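Local coordinates for serine protease (Arthrobacter nicotinovorans, PDB 3WY8), which probably cleaves peptide bonds in proteins as a trypsin-like serine protease with keratinolytic activity, the chain being the protease part of a longer precursor, at residues T54-V59 against W72-L77; L77-Q82 against D92-V97; N86-Y91 against P155-Q160; Q116-R121 against V208-Y213. One frame throughout, in Å; residues are numbered along the deposited sequence.

Contact 1 of 4, residues T54-V59 against W72-L77; sequences TNFIFV and WTAKAL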
loop_
_atom_site.group_PDB
_atom_site.type_symbol
_atom_site.label_atom_id
_atom_site.label_comp_id
_atom_site.label_asym_id
_atom_site.label_seq_id
_atom_site.Cartn_x
_atom_site.Cartn_y
_atom_site.Cartn_z
ATOM N N THR A 54 -10.255 9.515 -9.439
ATOM C CA THR A 54 -11.667 9.565 -9.826
ATOM C C THR A 54 -12.316 8.179 -9.849
ATOM O O THR A 54 -13.542 8.059 -9.809
ATOM C CB THR A 54 -11.867 10.275 -11.179
ATOM O OG1 THR A 54 -10.995 9.697 -12.158
ATOM C CG2 THR A 54 -11.562 11.770 -11.045
ATOM N N ASN A 55 -11.486 7.140 -9.920
ATOM C CA ASN A 55 -11.934 5.757 -9.776
ATOM C C ASN A 55 -10.814 4.949 -9.144
ATOM O O ASN A 55 -9.649 5.168 -9.457
ATOM C CB ASN A 55 -12.340 5.153 -11.126
ATOM C CG ASN A 55 -13.270 3.954 -10.979
ATOM O OD1 ASN A 55 -13.004 2.877 -11.518
ATOM N ND2 ASN A 55 -14.363 4.133 -10.238
ATOM N N PHE A 56 -11.175 4.037 -8.245
ATOM C CA PHE A 56 -10.202 3.291 -7.440
ATOM C C PHE A 56 -10.804 1.931 -7.115
ATOM O O PHE A 56 -11.796 1.840 -6.384
ATOM C CB PHE A 56 -9.884 4.084 -6.158
ATOM C CG PHE A 56 -8.859 3.439 -5.244
ATOM C CD1 PHE A 56 -7.551 3.919 -5.203
ATOM C CD2 PHE A 56 -9.215 2.397 -4.389
ATOM C CE1 PHE A 56 -6.603 3.360 -4.342
ATOM C CE2 PHE A 56 -8.275 1.822 -3.525
ATOM C CZ PHE A 56 -6.965 2.309 -3.503
ATOM N N ILE A 57 -10.211 0.882 -7.686
ATOM C CA ILE A 57 -10.723 -0.480 -7.558
ATOM C C ILE A 57 -9.700 -1.360 -6.848
ATOM O O ILE A 57 -8.539 -1.403 -7.237
ATOM C CB ILE A 57 -11.063 -1.100 -8.946
ATOM C CG1 ILE A 57 -11.972 -0.173 -9.767
ATOM C CG2 ILE A 57 -11.653 -2.520 -8.797
ATOM C CD1 ILE A 57 -13.328 0.161 -9.117
ATOM N N PHE A 58 -10.146 -2.048 -5.802
ATOM C CA PHE A 58 -9.297 -2.956 -5.038
ATOM C C PHE A 58 -9.718 -4.388 -5.324
ATOM O O PHE A 58 -10.898 -4.735 -5.197
ATOM C CB PHE A 58 -9.408 -2.626 -3.543
ATOM C CG PHE A 58 -8.527 -3.464 -2.647
ATOM C CD1 PHE A 58 -7.135 -3.365 -2.708
ATOM C CD2 PHE A 58 -9.098 -4.318 -1.709
ATOM C CE1 PHE A 58 -6.324 -4.127 -1.859
ATOM C CE2 PHE A 58 -8.299 -5.082 -0.855
ATOM C CZ PHE A 58 -6.907 -4.987 -0.933
ATOM N N VAL A 59 -8.759 -5.213 -5.745
ATOM C CA VAL A 59 -9.040 -6.615 -6.039
ATOM C C VAL A 59 -8.240 -7.527 -5.104
ATOM O O VAL A 59 -7.082 -7.838 -5.379
ATOM C CB VAL A 59 -8.755 -6.975 -7.523
ATOM C CG1 VAL A 59 -9.322 -8.340 -7.844
ATOM C CG2 VAL A 59 -9.345 -5.927 -8.472
ATOM N N TRP A 72 -13.745 -4.324 -5.666
ATOM C CA TRP A 72 -14.265 -3.392 -4.674
ATOM C C TRP A 72 -13.990 -1.959 -5.097
ATOM O O TRP A 72 -12.879 -1.634 -5.511
ATOM C CB TRP A 72 -13.655 -3.696 -3.299
ATOM C CG TRP A 72 -14.029 -5.062 -2.793
ATOM C CD1 TRP A 72 -13.542 -6.267 -3.226
ATOM C CD2 TRP A 72 -14.991 -5.362 -1.775
ATOM N NE1 TRP A 72 -14.138 -7.299 -2.533
ATOM C CE2 TRP A 72 -15.031 -6.771 -1.637
ATOM C CE3 TRP A 72 -15.817 -4.577 -0.958
ATOM C CZ2 TRP A 72 -15.869 -7.412 -0.715
ATOM C CZ3 TRP A 72 -16.654 -5.217 -0.043
ATOM C CH2 TRP A 72 -16.670 -6.620 0.067
ATOM N N THR A 73 -15.010 -1.106 -4.998
ATOM C CA THR A 73 -14.910 0.290 -5.427
ATOM C C THR A 73 -14.790 1.226 -4.220
ATOM O O THR A 73 -15.474 1.038 -3.216
ATOM C CB THR A 73 -16.132 0.691 -6.288
ATOM O OG1 THR A 73 -16.244 -0.210 -7.396
ATOM C CG2 THR A 73 -15.997 2.125 -6.817
ATOM N N ALA A 74 -13.915 2.225 -4.324
ATOM C CA ALA A 74 -13.727 3.199 -3.246
ATOM C C ALA A 74 -14.876 4.189 -3.185
ATOM O O ALA A 74 -15.278 4.747 -4.208
ATOM C CB ALA A 74 -12.412 3.948 -3.416
ATOM N N LYS A 75 -15.402 4.404 -1.985
ATOM C CA LYS A 75 -16.355 5.491 -1.789
ATOM C C LYS A 75 -15.653 6.773 -1.352
ATOM O O LYS A 75 -16.105 7.864 -1.677
ATOM C CB LYS A 75 -17.491 5.106 -0.837
ATOM C CG LYS A 75 -17.100 4.848 0.593
ATOM C CD LYS A 75 -18.334 4.825 1.483
ATOM C CE LYS A 75 -17.926 4.686 2.933
ATOM N NZ LYS A 75 -19.037 4.214 3.802
ATOM N N ALA A 76 -14.537 6.644 -0.635
ATOM C CA ALA A 76 -13.777 7.814 -0.193
ATOM C C ALA A 76 -12.286 7.518 -0.093
ATOM O O ALA A 76 -11.882 6.364 0.027
ATOM C CB ALA A 76 -14.320 8.332 1.137
ATOM N N LEU A 77 -11.477 8.575 -0.167
ATOM C CA LEU A 77 -10.020 8.455 -0.154
ATOM C C LEU A 77 -9.432 9.470 0.806
ATOM O O LEU A 77 -9.854 10.634 0.824
ATOM C CB LEU A 77 -9.447 8.677 -1.557
ATOM C CG LEU A 77 -10.037 7.846 -2.696
ATOM C CD1 LEU A 77 -9.663 8.451 -4.045
ATOM C CD2 LEU A 77 -9.600 6.387 -2.593
HETATM O O HOH W 1 -13.804 4.963 -6.843
#

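Contact 2 of 4, residues L77-Q82 against D92-V97; sequences LYAPTQ and DTAFAV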
loop_
_atom_site.group_PDB
_atom_site.type_symbol
_atom_site.label_atom_id
_atom_site.label_comp_id
_atom_site.label_asym_id
_atom_site.label_seq_id
_atom_site.Cartn_x
_atom_site.Cartn_y
_atom_site.Cartn_z
ATOM N N LEU A 77 -11.477 8.575 -0.167
ATOM C CA LEU A 77 -10.020 8.455 -0.154
ATOM C C LEU A 77 -9.432 9.470 0.806
ATOM O O LEU A 77 -9.854 10.634 0.824
ATOM C CB LEU A 77 -9.447 8.677 -1.557
ATOM C CG LEU A 77 -10.037 7.846 -2.696
ATOM C CD1 LEU A 77 -9.663 8.451 -4.045
ATOM C CD2 LEU A 77 -9.600 6.387 -2.593
ATOM N N TYR A 78 -8.457 9.031 1.601
ATOM C CA TYR A 78 -7.887 9.858 2.664
ATOM C C TYR A 78 -6.369 9.880 2.635
ATOM O O TYR A 78 -5.723 8.868 2.891
ATOM C CB TYR A 78 -8.379 9.373 4.031
ATOM C CG TYR A 78 -9.881 9.418 4.141
ATOM C CD1 TYR A 78 -10.529 10.569 4.591
ATOM C CD2 TYR A 78 -10.660 8.328 3.756
ATOM C CE1 TYR A 78 -11.916 10.621 4.673
ATOM C CE2 TYR A 78 -12.049 8.371 3.832
ATOM C CZ TYR A 78 -12.669 9.520 4.291
ATOM O OH TYR A 78 -14.043 9.555 4.365
ATOM N N ALA A 79 -5.812 11.046 2.326
ATOM C CA ALA A 79 -4.373 11.249 2.375
ATOM C C ALA A 79 -4.069 12.409 3.323
ATOM O O ALA A 79 -4.900 13.312 3.473
ATOM C CB ALA A 79 -3.831 11.536 0.982
ATOM N N PRO A 80 -2.884 12.393 3.972
ATOM C CA PRO A 80 -2.515 13.525 4.821
ATOM C C PRO A 80 -2.380 14.806 4.008
ATOM O O PRO A 80 -2.084 14.752 2.805
ATOM C CB PRO A 80 -1.152 13.118 5.405
ATOM C CG PRO A 80 -0.678 11.983 4.588
ATOM C CD PRO A 80 -1.893 11.305 4.037
ATOM N N THR A 81 -2.614 15.943 4.665
ATOM C CA THR A 81 -2.476 17.263 4.043
ATOM C C THR A 81 -1.125 17.399 3.356
ATOM O O THR A 81 -1.029 17.918 2.238
ATOM C CB THR A 81 -2.611 18.392 5.100
ATOM O OG1 THR A 81 -3.800 18.187 5.867
ATOM C CG2 THR A 81 -2.670 19.760 4.429
ATOM N N GLN A 82 -0.086 16.921 4.038
ATOM C CA GLN A 82 1.279 16.988 3.538
ATOM C C GLN A 82 1.434 16.279 2.200
ATOM O O GLN A 82 2.240 16.704 1.369
ATOM C CB GLN A 82 2.262 16.426 4.564
ATOM C CG GLN A 82 2.371 17.246 5.857
ATOM C CD GLN A 82 1.368 16.833 6.925
ATOM O OE1 GLN A 82 0.286 16.321 6.626
ATOM N NE2 GLN A 82 1.728 17.056 8.188
ATOM N N ASP A 92 3.942 9.674 2.289
ATOM C CA ASP A 92 3.346 8.951 1.163
ATOM C C ASP A 92 2.630 7.680 1.630
ATOM O O ASP A 92 3.073 6.561 1.371
ATOM C CB ASP A 92 4.409 8.635 0.095
ATOM C CG ASP A 92 3.809 8.101 -1.201
ATOM O OD1 ASP A 92 2.589 8.267 -1.416
ATOM O OD2 ASP A 92 4.572 7.518 -2.009
ATOM N N THR A 93 1.524 7.872 2.340
ATOM C CA THR A 93 0.626 6.788 2.706
ATOM C C THR A 93 -0.775 7.362 2.719
ATOM O O THR A 93 -0.972 8.529 3.058
ATOM C CB THR A 93 0.968 6.178 4.088
ATOM O OG1 THR A 93 2.254 5.553 4.028
ATOM C CG2 THR A 93 -0.058 5.125 4.505
ATOM N N ALA A 94 -1.740 6.539 2.329
ATOM C CA ALA A 94 -3.132 6.946 2.329
ATOM C C ALA A 94 -4.035 5.741 2.540
ATOM O O ALA A 94 -3.589 4.595 2.480
ATOM C CB ALA A 94 -3.470 7.661 1.027
ATOM N N PHE A 95 -5.306 6.013 2.814
ATOM C CA PHE A 95 -6.255 4.964 3.110
ATOM C C PHE A 95 -7.518 5.182 2.308
ATOM O O PHE A 95 -8.063 6.284 2.260
ATOM C CB PHE A 95 -6.555 4.905 4.612
ATOM C CG PHE A 95 -5.334 4.678 5.448
ATOM C CD1 PHE A 95 -4.924 3.388 5.768
ATOM C CD2 PHE A 95 -4.560 5.756 5.875
ATOM C CE1 PHE A 95 -3.773 3.172 6.527
ATOM C CE2 PHE A 95 -3.401 5.552 6.626
ATOM C CZ PHE A 95 -3.011 4.257 6.957
ATOM N N ALA A 96 -7.952 4.122 1.644
ATOM C CA ALA A 96 -9.184 4.162 0.889
ATOM C C ALA A 96 -10.264 3.465 1.704
ATOM O O ALA A 96 -9.992 2.474 2.385
ATOM C CB ALA A 96 -8.983 3.484 -0.447
ATOM N N VAL A 97 -11.486 3.989 1.644
ATOM C CA VAL A 97 -12.630 3.351 2.290
ATOM C C VAL A 97 -13.565 2.831 1.206
ATOM O O VAL A 97 -14.012 3.587 0.345
ATOM C CB VAL A 97 -13.364 4.304 3.256
ATOM C CG1 VAL A 97 -14.574 3.612 3.883
ATOM C CG2 VAL A 97 -12.412 4.768 4.341
#

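Contact 3 of 4, residues N86-Y91 against P155-Q160; sequences NGNMQY and PQFATQ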
loop_
_atom_site.group_PDB
_atom_site.type_symbol
_atom_site.label_atom_id
_atom_site.label_comp_id
_atom_site.label_asym_id
_atom_site.label_seq_id
_atom_site.Cartn_x
_atom_site.Cartn_y
_atom_site.Cartn_z
ATOM N N ASN A 86 1.018 19.085 -0.693
ATOM C CA ASN A 86 2.441 19.352 -0.929
ATOM C C ASN A 86 3.229 18.248 -1.644
ATOM O O ASN A 86 4.380 18.462 -2.036
ATOM C CB ASN A 86 3.137 19.726 0.388
ATOM C CG ASN A 86 2.616 21.029 0.982
ATOM O OD1 ASN A 86 2.319 21.985 0.259
ATOM N ND2 ASN A 86 2.505 21.072 2.305
ATOM N N GLY A 87 2.622 17.075 -1.812
ATOM C CA GLY A 87 3.319 15.919 -2.389
ATOM C C GLY A 87 4.575 15.514 -1.634
ATOM O O GLY A 87 5.552 15.046 -2.233
ATOM N N ASN A 88 4.549 15.687 -0.316
ATOM C CA ASN A 88 5.708 15.395 0.525
ATOM C C ASN A 88 5.903 13.886 0.686
ATOM O O ASN A 88 5.072 13.216 1.306
ATOM C CB ASN A 88 5.549 16.069 1.894
ATOM C CG ASN A 88 6.808 15.999 2.737
ATOM O OD1 ASN A 88 7.674 15.148 2.526
ATOM N ND2 ASN A 88 6.909 16.895 3.717
ATOM N N MET A 89 7.005 13.366 0.136
ATOM C CA MET A 89 7.292 11.922 0.163
ATOM C C MET A 89 7.406 11.333 1.570
ATOM O O MET A 89 7.232 10.126 1.749
ATOM C CB MET A 89 8.550 11.578 -0.656
ATOM C CG MET A 89 8.404 11.767 -2.167
ATOM S SD MET A 89 7.106 10.773 -2.933
ATOM C CE MET A 89 7.796 9.125 -2.797
ATOM N N GLN A 90 7.686 12.175 2.568
ATOM C CA GLN A 90 7.738 11.708 3.954
ATOM C C GLN A 90 6.414 11.089 4.388
ATOM O O GLN A 90 6.383 10.191 5.238
ATOM C CB GLN A 90 8.109 12.844 4.916
ATOM C CG GLN A 90 7.979 12.447 6.383
ATOM C CD GLN A 90 8.747 13.339 7.334
ATOM O OE1 GLN A 90 9.402 14.300 6.925
ATOM N NE2 GLN A 90 8.670 13.019 8.623
ATOM N N TYR A 91 5.328 11.578 3.795
ATOM C CA TYR A 91 3.986 11.186 4.199
ATOM C C TYR A 91 3.225 10.484 3.071
ATOM O O TYR A 91 2.013 10.655 2.927
ATOM C CB TYR A 91 3.221 12.417 4.713
ATOM C CG TYR A 91 3.956 13.184 5.796
ATOM C CD1 TYR A 91 3.968 12.730 7.112
ATOM C CD2 TYR A 91 4.645 14.361 5.497
ATOM C CE1 TYR A 91 4.645 13.433 8.113
ATOM C CE2 TYR A 91 5.317 15.076 6.493
ATOM C CZ TYR A 91 5.313 14.604 7.794
ATOM O OH TYR A 91 5.975 15.304 8.782
ATOM N N PRO A 155 17.845 11.472 3.261
ATOM C CA PRO A 155 17.283 11.100 4.564
ATOM C C PRO A 155 16.257 12.104 5.089
ATOM O O PRO A 155 15.717 11.915 6.188
ATOM C CB PRO A 155 18.512 11.072 5.478
ATOM C CG PRO A 155 19.442 12.052 4.886
ATOM C CD PRO A 155 19.192 12.063 3.401
ATOM N N GLN A 156 15.987 13.147 4.301
ATOM C CA GLN A 156 15.075 14.224 4.695
ATOM C C GLN A 156 13.619 13.779 4.815
ATOM O O GLN A 156 12.793 14.502 5.369
ATOM C CB GLN A 156 15.191 15.437 3.749
ATOM C CG GLN A 156 14.763 15.206 2.286
ATOM C CD GLN A 156 15.913 14.767 1.387
ATOM O OE1 GLN A 156 16.952 14.317 1.865
ATOM N NE2 GLN A 156 15.727 14.900 0.073
ATOM N N PHE A 157 13.308 12.591 4.301
ATOM C CA PHE A 157 11.934 12.103 4.298
ATOM C C PHE A 157 11.633 11.128 5.437
ATOM O O PHE A 157 10.498 10.678 5.579
ATOM C CB PHE A 157 11.592 11.468 2.945
ATOM C CG PHE A 157 11.697 12.420 1.788
ATOM C CD1 PHE A 157 10.907 13.569 1.738
ATOM C CD2 PHE A 157 12.577 12.163 0.741
ATOM C CE1 PHE A 157 10.997 14.449 0.666
ATOM C CE2 PHE A 157 12.673 13.036 -0.336
ATOM C CZ PHE A 157 11.884 14.179 -0.374
ATOM N N ALA A 158 12.652 10.822 6.241
ATOM C CA ALA A 158 12.554 9.871 7.358
ATOM C C ALA A 158 12.076 8.475 6.920
ATOM O O ALA A 158 11.569 7.700 7.735
ATOM C CB ALA A 158 11.661 10.437 8.489
ATOM N N THR A 159 12.250 8.162 5.638
ATOM C CA THR A 159 11.821 6.868 5.098
ATOM C C THR A 159 12.807 5.772 5.492
ATOM O O THR A 159 13.862 6.046 6.062
ATOM C CB THR A 159 11.691 6.892 3.561
ATOM O OG1 THR A 159 12.951 7.253 2.981
ATOM C CG2 THR A 159 10.617 7.877 3.117
ATOM N N GLN A 160 12.443 4.528 5.206
ATOM C CA GLN A 160 13.329 3.393 5.440
ATOM C C GLN A 160 13.342 2.501 4.205
ATOM O O GLN A 160 12.357 2.439 3.469
ATOM C CB GLN A 160 12.864 2.595 6.657
ATOM C CG GLN A 160 12.859 3.400 7.951
ATOM C CD GLN A 160 12.605 2.533 9.160
ATOM O OE1 GLN A 160 13.532 2.200 9.895
ATOM N NE2 GLN A 160 11.349 2.140 9.359
HETATM O O HOH W 2 8.584 8.872 6.286
#

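Contact 4 of 4, residues Q116-R121 against V208-Y213; sequences QFNAAR and VIQSTY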
loop_
_atom_site.group_PDB
_atom_site.type_symbol
_atom_site.label_atom_id
_atom_site.label_comp_id
_atom_site.label_asym_id
_atom_site.label_seq_id
_atom_site.Cartn_x
_atom_site.Cartn_y
_atom_site.Cartn_z
ATOM N N GLN A 116 0.364 -0.785 13.031
ATOM C CA GLN A 116 1.211 -0.188 14.057
ATOM C C GLN A 116 1.688 1.186 13.615
ATOM O O GLN A 116 2.043 1.384 12.448
ATOM C CB GLN A 116 2.432 -1.064 14.356
ATOM C CG GLN A 116 2.127 -2.406 15.009
ATOM C CD GLN A 116 1.617 -2.292 16.437
ATOM O OE1 GLN A 116 1.837 -1.284 17.119
ATOM N NE2 GLN A 116 0.942 -3.339 16.903
ATOM N N PHE A 117 1.688 2.125 14.560
ATOM C CA PHE A 117 2.229 3.464 14.345
ATOM C C PHE A 117 3.215 3.794 15.454
ATOM O O PHE A 117 3.178 3.179 16.526
ATOM C CB PHE A 117 1.103 4.506 14.299
ATOM C CG PHE A 117 0.062 4.212 13.262
ATOM C CD1 PHE A 117 0.253 4.593 11.939
ATOM C CD2 PHE A 117 -1.102 3.527 13.606
ATOM C CE1 PHE A 117 -0.713 4.307 10.966
ATOM C CE2 PHE A 117 -2.066 3.235 12.649
ATOM C CZ PHE A 117 -1.872 3.621 11.328
ATOM N N ASN A 118 4.104 4.748 15.178
ATOM C CA ASN A 118 5.082 5.234 16.154
ATOM C C ASN A 118 5.949 4.117 16.725
ATOM O O ASN A 118 6.266 4.104 17.916
ATOM C CB ASN A 118 4.376 6.028 17.260
ATOM C CG ASN A 118 3.352 6.983 16.702
ATOM O OD1 ASN A 118 3.687 7.870 15.914
ATOM N ND2 ASN A 118 2.088 6.782 17.069
ATOM N N ALA A 119 6.323 3.183 15.851
ATOM C CA ALA A 119 7.172 2.057 16.216
ATOM C C ALA A 119 8.644 2.416 16.029
ATOM O O ALA A 119 8.977 3.511 15.566
ATOM C CB ALA A 119 6.809 0.830 15.387
ATOM N N ALA A 120 9.519 1.489 16.396
ATOM C CA ALA A 120 10.958 1.688 16.255
ATOM C C ALA A 120 11.385 1.784 14.789
ATOM O O ALA A 120 10.736 1.221 13.907
ATOM C CB ALA A 120 11.695 0.556 16.930
ATOM N N ARG A 121 12.480 2.505 14.550
ATOM C CA ARG A 121 13.150 2.508 13.248
ATOM C C ARG A 121 14.122 1.334 13.218
ATOM O O ARG A 121 14.729 1.009 14.235
ATOM C CB ARG A 121 13.917 3.814 13.046
ATOM C CG ARG A 121 13.040 5.059 13.023
ATOM C CD ARG A 121 13.849 6.309 12.697
ATOM N NE ARG A 121 14.362 6.292 11.327
ATOM C CZ ARG A 121 13.654 6.621 10.246
ATOM N NH1 ARG A 121 12.387 7.007 10.351
ATOM N NH2 ARG A 121 14.222 6.563 9.046
ATOM N N VAL A 208 1.366 11.642 11.917
ATOM C CA VAL A 208 0.631 12.250 10.799
ATOM C C VAL A 208 -0.157 11.177 10.038
ATOM O O VAL A 208 -1.364 11.316 9.809
ATOM C CB VAL A 208 1.571 13.038 9.855
ATOM C CG1 VAL A 208 0.826 13.528 8.617
ATOM C CG2 VAL A 208 2.211 14.225 10.600
ATOM N N ILE A 209 0.528 10.094 9.676
ATOM C CA ILE A 209 -0.113 8.985 8.975
ATOM C C ILE A 209 -1.155 8.296 9.879
ATOM O O ILE A 209 -2.230 7.906 9.411
ATOM C CB ILE A 209 0.949 8.016 8.384
ATOM C CG1 ILE A 209 1.711 8.732 7.259
ATOM C CG2 ILE A 209 0.304 6.724 7.888
ATOM C CD1 ILE A 209 2.970 8.008 6.739
ATOM N N GLN A 210 -0.846 8.187 11.171
ATOM C CA GLN A 210 -1.793 7.647 12.149
ATOM C C GLN A 210 -3.097 8.444 12.172
ATOM O O GLN A 210 -4.181 7.865 12.199
ATOM C CB GLN A 210 -1.176 7.625 13.547
ATOM C CG GLN A 210 -2.081 7.018 14.605
ATOM C CD GLN A 210 -1.432 6.977 15.968
ATOM O OE1 GLN A 210 -0.635 7.845 16.314
ATOM N NE2 GLN A 210 -1.770 5.958 16.751
ATOM N N SER A 211 -2.983 9.770 12.167
ATOM C CA SER A 211 -4.162 10.641 12.157
ATOM C C SER A 211 -5.026 10.436 10.909
ATOM O O SER A 211 -6.261 10.462 10.986
ATOM C CB SER A 211 -3.752 12.107 12.302
ATOM O OG SER A 211 -3.312 12.370 13.625
ATOM N N THR A 212 -4.374 10.219 9.766
ATOM C CA THR A 212 -5.084 9.931 8.519
ATOM C C THR A 212 -5.799 8.589 8.615
ATOM O O THR A 212 -6.953 8.467 8.210
ATOM C CB THR A 212 -4.137 9.958 7.295
ATOM O OG1 THR A 212 -3.458 11.220 7.249
ATOM C CG2 THR A 212 -4.920 9.784 6.002
ATOM N N TYR A 213 -5.112 7.588 9.164
ATOM C CA TYR A 213 -5.720 6.283 9.393
ATOM C C TYR A 213 -6.965 6.405 10.284
ATOM O O TYR A 213 -8.013 5.827 9.979
ATOM C CB TYR A 213 -4.708 5.300 9.997
ATOM C CG TYR A 213 -5.366 4.099 10.631
ATOM C CD1 TYR A 213 -5.852 3.053 9.848
ATOM C CD2 TYR A 213 -5.530 4.024 12.014
ATOM C CE1 TYR A 213 -6.477 1.955 10.427
ATOM C CE2 TYR A 213 -6.155 2.933 12.604
ATOM C CZ TYR A 213 -6.626 1.902 11.805
ATOM O OH TYR A 213 -7.244 0.820 12.390
HETATM O O HOH W 3 0.680 4.674 18.615
#

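Contact 1 of 4, residues T54-V59 against W72-L77
The carbonyl oxygen of W72 is met twice by the neighbouring strand: F58 N donates to W72 O at 2.8 Å, while the CA-H of I57 approaches W72 O at 3.2 Å. The bond is returned by W72 N to F58 O at 2.9 Å, which makes F58 and W72 a hydrogen-bonded antiparallel pair. One step on, I57 and T73 form the non-hydrogen-bonded pair, and beyond them A74 N donates to F56 O at 3.0 Å. Past this bond the strands part enough for a water to bridge A74 O and, weakly, F56 N.

The two faces of the hairpin differ. On one, I57 and T73 lie side by side, the CD1 tip of I57 resting 3.4 Å from T73 OG1. On the other, with F56 CG anti to the backbone N (chi1 -179°), the ring turns toward A74 CB, 3.7 Å from CD2, and receives L77 CD2 over one face in a CH-pi contact. F58 O lies at the edge of the W72 indole, whose NE1 is held by Y69 O.

A classic beta bulge at K75 and A76, both facing V97, interrupts strand 72-78 between A74 and L77, turning the chain a corner at K75. The hairpin completes the wall of the six-stranded barrel, where strand 55-60 pairs with strand 11-18 and so closes the sheet on itself; strand 72-78 pairs onward with strand 94-98, and helix 106-110 covers F58 and W72.

Contact 2 of 4, residues L77-Q82 against D92-V97
Two adjacent antiparallel strands of the six-stranded barrel, 72-78 and 94-98, meet here just before the chain of the first leaves the sheet, and Y78 with F95 is their hydrogen-bonded pair. Y78 N donates to F95 O, and F95 N to Y78 O, both at 2.9 Å; the second bond is the straighter, 165° at the hydrogen against 143°. D92, at the start of the partner segment, fits the aspartate of a Ser-His-Asp triad with H43 and S171, as in the trypsin family: its OD2 accepts from H43 ND1 and is also bonded to S190 OG. T93 OG1 bonds W205 NE1.

The faces divide by size. L77, A79, A94 and A96 form a thin apolar layer, in which L77 CD2 reaches A96 CB at 3.7 Å and the methyl groups of A79 and A94 meet at 3.9 Å. On the face of Y78 and F95, the phenol has its CG beside the backbone N (chi1 -59°), which lays one edge of the ring against F95 O and brings CE2 to V97 CG2 at 3.7 Å as the two side chains cross. Helix 207-218 covers this face, touching Y78 and F95 through A216, while Y213 meets the F95 ring edge-to-face.

At the far end P80, the N-cap residue of the short helix 81-84, sets its CD 3.1 Å from T93 O, a buried carbonyl oxygen with no hydrogen-bond partner in the model.

Contact 3 of 4, residues N86-Y91 against P155-Q160
F157 and M89 make the tight side of this contact, ring against aliphatic chain; on the other side Q90 O and F157 O are held apart and joined by a water. M89 CB stands over the centre of one ring face, 3.9 Å from the F157 centroid and only 11° off the normal, a clean CH-pi contact; Q156 CG, from F157's own segment, covers the opposite face. At the ring edge N88 OD1 comes to 3.7 Å from F157 CD1, with the amide turned 70° from the ring plane. Beyond its CB the M89 chain bends away, toward W83, S190 and Y191, and the loop there borders the probable catalytic triad of this trypsin-like enzyme.

An Asx turn is part of the loop: N88 OD1 accepts from Q90 N at 3.0 Å, the donor lying above the carbonyl plane of the amide. The turn leads into and overlaps the 3-10 segment 89-90 and presents Q90 to the second loop, which joins strand 142-150 to strand 160-163 of the other sheet. With CG anti to the backbone N (chi1 172°) and the chain extended beyond it, Q90 runs alongside the backbone of F157, placing CG 3.2 Å from F157 O and also over the face of the Y91 ring. Replacing Q90 with an alanine would probably open a gap beside F157 O and strip the Y91 ring of the aliphatic cover of CG.

On the looser side the water donates to Q90 O at 2.8 Å and to F157 O at 2.7 Å, thus joining two carbonyls that cannot bond each other. Nearby, T159 OG1 is hydrogen-bonded to Y191 OH.

Contact 4 of 4, residues Q116-R121 against V208-Y213
F117 holds CG beside its backbone N (chi1 -56°), which aims the ring at helix 207-218, and Q210 answers with CG anti to the backbone N (chi1 -177°) and a fully extended chain that runs across that ring. The result is a face contact: Q210 CA sits 3.8 Å from the centroid of the F117 ring, 19° off the normal, while Q210 CB comes to 3.6 Å from F117 CG. The amide of Q210 ends near F117 CB.

Around the rim, I209 CG2 touches the ring edge at CE1, and the far end, CZ, lies 3.6 Å from Y213 CB. The F117 and Y213 rings meet obliquely, centroids 5.3 Å apart. W205 adds another aromatic neighbour to F117. Putting an alanine at F117 would probably take the ring face from Q210 CA and CB and leave a gap beside I209 CG2 and Y213 CB.

Polar groups fasten the outer side. N118 ND2 donates to Q210 OE1 at 3.0 Å; the acceptor lies near the plane of the N118 amide, but the donor stands well above the carbonyl plane of Q210. A water accepts from N118 ND2 and, weakly, from Q210 NE2, tying the two amides together a second time. The Y213 hydroxyl is engaged elsewhere, with T31 O. The arrangement fits the chymotrypsin-like fold, in which the C-terminal helix packs against the N-terminal barrel, here through F95, with the loop before strand 124-129 meeting its other side chains.

How the contacts relate
Contacts 1 and 2 belong to one barrel sheet and share strand 72-78 with its residue L77; contact 2 is the more buried, and both rest on backbone hydrogen bonds with apolar side chains, aromatic and small, on the sheet faces. At the bulge, K75 N and V97 O probably bond at 2.8 Å. Contacts 3 and 4 lie at the surface, where a loop meets another loop (contact 3) or the C-terminal helix (contact 4) through a ring covered on a face by aliphatic atoms, with a bridging water. Contact 4 adds a direct amide-amide bond; contact 3 has none between its segments. R121 links them, reaching A158 O. Q82 O of contact 2 probably accepts from N88 N, and F95 packs on Y213.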